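Local coordinates for protein maleylpyruvate isomerase (Ralstonia sp., PDB 2V6K) that catalyses the glutathione-dependent isomerisation of maleylpyruvate to fumarylpyruvate in naphthalene degradation, working as a homodimeric zeta-class glutathione transferase, at residues A142-L147 / P185-R190. Numbering follows the deposited sequence.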
loop_
_atom_site.group_PDB
_atom_site.type_symbol
_atom_site.label_atom_id
_atom_site.label_comp_id
_atom_site.label_asym_id
_atom_site.label_seq_id
_atom_site.Cartn_x
_atom_site.Cartn_y
_atom_site.Cartn_z
ATOM N N ALA A 142 3.583 -10.881 -11.253
ATOM C CA ALA A 142 2.284 -10.280 -11.535
ATOM C C ALA A 142 2.412 -9.007 -12.362
ATOM O O ALA A 142 1.672 -8.822 -13.327
ATOM C CB ALA A 142 1.532 -10.004 -10.243
ATOM N N TYR A 143 3.343 -8.133 -11.977
ATOM C CA TYR A 143 3.554 -6.863 -12.668
ATOM C C TYR A 143 3.930 -7.125 -14.129
ATOM O O TYR A 143 3.352 -6.527 -15.049
ATOM C CB TYR A 143 4.651 -6.074 -11.945
ATOM C CG TYR A 143 4.689 -4.589 -12.202
ATOM C CD1 TYR A 143 4.342 -3.689 -11.206
ATOM C CD2 TYR A 143 5.108 -4.080 -13.431
ATOM C CE1 TYR A 143 4.401 -2.323 -11.420
ATOM C CE2 TYR A 143 5.159 -2.706 -13.660
ATOM C CZ TYR A 143 4.800 -1.837 -12.644
ATOM O OH TYR A 143 4.844 -0.477 -12.841
ATOM N N GLU A 144 4.887 -8.029 -14.337
ATOM C CA GLU A 144 5.323 -8.428 -15.677
ATOM C C GLU A 144 4.168 -8.968 -16.517
ATOM O O GLU A 144 4.036 -8.623 -17.698
ATOM C CB GLU A 144 6.429 -9.480 -15.564
ATOM C CG GLU A 144 7.011 -9.948 -16.890
ATOM C CD GLU A 144 8.048 -9.002 -17.474
ATOM O OE1 GLU A 144 8.421 -7.998 -16.824
ATOM O OE2 GLU A 144 8.502 -9.288 -18.600
ATOM N N ALA A 145 3.337 -9.819 -15.915
ATOM C CA ALA A 145 2.184 -10.381 -16.619
ATOM C C ALA A 145 1.220 -9.278 -17.048
ATOM O O ALA A 145 0.675 -9.321 -18.158
ATOM C CB ALA A 145 1.476 -11.402 -15.750
ATOM N N LEU A 146 1.013 -8.290 -16.180
ATOM C CA LEU A 146 0.132 -7.167 -16.514
ATOM C C LEU A 146 0.690 -6.286 -17.621
ATOM O O LEU A 146 -0.067 -5.816 -18.477
ATOM C CB LEU A 146 -0.208 -6.346 -15.267
ATOM C CG LEU A 146 -1.101 -7.083 -14.266
ATOM C CD1 LEU A 146 -1.139 -6.341 -12.940
ATOM C CD2 LEU A 146 -2.510 -7.278 -14.810
ATOM N N LEU A 147 2.005 -6.086 -17.630
ATOM C CA LEU A 147 2.659 -5.334 -18.713
ATOM C C LEU A 147 2.460 -6.014 -20.059
ATOM O O LEU A 147 2.353 -5.343 -21.088
ATOM C CB LEU A 147 4.157 -5.160 -18.443
ATOM C CG LEU A 147 4.577 -4.285 -17.260
ATOM C CD1 LEU A 147 6.091 -4.172 -17.187
ATOM C CD2 LEU A 147 3.954 -2.904 -17.350
ATOM N N PRO A 185 13.724 -13.242 -15.657
ATOM C CA PRO A 185 12.324 -13.519 -16.008
ATOM C C PRO A 185 11.437 -12.313 -16.310
ATOM O O PRO A 185 10.283 -12.500 -16.705
ATOM C CB PRO A 185 11.789 -14.236 -14.763
ATOM C CG PRO A 185 13.003 -14.794 -14.105
ATOM C CD PRO A 185 14.032 -13.731 -14.299
ATOM N N TYR A 186 11.959 -11.102 -16.131
ATOM C CA TYR A 186 11.145 -9.886 -16.242
ATOM C C TYR A 186 11.673 -8.917 -17.296
ATOM O O TYR A 186 12.043 -7.792 -16.972
ATOM C CB TYR A 186 11.023 -9.199 -14.871
ATOM C CG TYR A 186 10.772 -10.191 -13.765
ATOM C CD1 TYR A 186 9.568 -10.881 -13.693
ATOM C CD2 TYR A 186 11.748 -10.463 -12.811
ATOM C CE1 TYR A 186 9.336 -11.816 -12.712
ATOM C CE2 TYR A 186 11.520 -11.401 -11.808
ATOM C CZ TYR A 186 10.310 -12.068 -11.771
ATOM O OH TYR A 186 10.060 -13.001 -10.791
ATOM N N PRO A 187 11.699 -9.341 -18.572
ATOM C CA PRO A 187 12.243 -8.461 -19.601
ATOM C C PRO A 187 11.456 -7.168 -19.798
ATOM O O PRO A 187 12.046 -6.146 -20.142
ATOM C CB PRO A 187 12.178 -9.320 -20.868
ATOM C CG PRO A 187 11.085 -10.306 -20.596
ATOM C CD PRO A 187 11.246 -10.622 -19.143
ATOM N N LEU A 188 10.145 -7.209 -19.586
ATOM C CA LEU A 188 9.335 -6.015 -19.798
ATOM C C LEU A 188 9.615 -4.998 -18.703
ATOM O O LEU A 188 9.789 -3.809 -18.982
ATOM C CB LEU A 188 7.847 -6.357 -19.915
ATOM C CG LEU A 188 7.468 -7.338 -21.041
ATOM C CD1 LEU A 188 5.979 -7.633 -21.023
ATOM C CD2 LEU A 188 7.903 -6.855 -22.428
ATOM N N ILE A 189 9.708 -5.476 -17.465
ATOM C CA ILE A 189 10.121 -4.638 -16.347
ATOM C C ILE A 189 11.523 -4.074 -16.583
ATOM O O ILE A 189 11.756 -2.878 -16.381
ATOM C CB ILE A 189 10.041 -5.424 -15.013
ATOM C CG1 ILE A 189 8.576 -5.559 -14.577
ATOM C CG2 ILE A 189 10.868 -4.760 -13.917
ATOM C CD1 ILE A 189 8.361 -6.481 -13.377
ATOM N N ARG A 190 12.452 -4.915 -17.036
ATOM C CA ARG A 190 13.811 -4.442 -17.285
ATOM C C ARG A 190 13.823 -3.350 -18.355
ATOM O O ARG A 190 14.552 -2.361 -18.229
ATOM C CB ARG A 190 14.734 -5.601 -17.666
ATOM C CG ARG A 190 15.141 -6.461 -16.468
ATOM C CD ARG A 190 16.169 -7.517 -16.842
ATOM N NE ARG A 190 15.591 -8.722 -17.452
ATOM C CZ ARG A 190 15.657 -9.032 -18.745
ATOM N NH1 ARG A 190 16.256 -8.221 -19.614
ATOM N NH2 ARG A 190 15.115 -10.166 -19.178
#
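The carboxylate of Glu144, on helix 125-149, accepts two backbone N-H groups from the first turn of helix 187-196, joining two helices of the all-helical C-terminal domain of the glutathione transferase fold. Both oxygens are used, each through its syn lone pair: OE2 of Glu144 accepts from N of Leu188 at 2.8 Å, and OE1 of Glu144 from N of Ile189 at 2.9 Å. The N-H...O angles, 163° and 158°, are fairly straight, and the paired bonds fix the rotation of the carboxylate. Glu144 reaches the helix end with CG anti to its backbone N (chi1 -178°) and the chain bent at chi2. The helix dipole would probably stabilise its negative charge.

Tyr186 occupies the N-cap position, and its backbone O takes the N-H of Arg190. Pro187, in the first turn, has no N-H to offer, but its CD lies 3.1 Å from Glu144 OE2. The edge of the Tyr186 ring meets CB of Glu144, while its hydroxyl is hydrogen-bonded to OD1 of Asp141, about one turn before Glu144 on helix 125-149. Beside these bonds, Leu147 CD1 packs against Leu188 and Ile189, and the hydroxyl of Tyr143 is satisfied by Ser157. Helix 164-178 closes over this apolar side through Leu169, which touches both Tyr143 and Ile189, themselves in contact where CD2 of Tyr143 lies 3.9 Å from CG1 of Ile189.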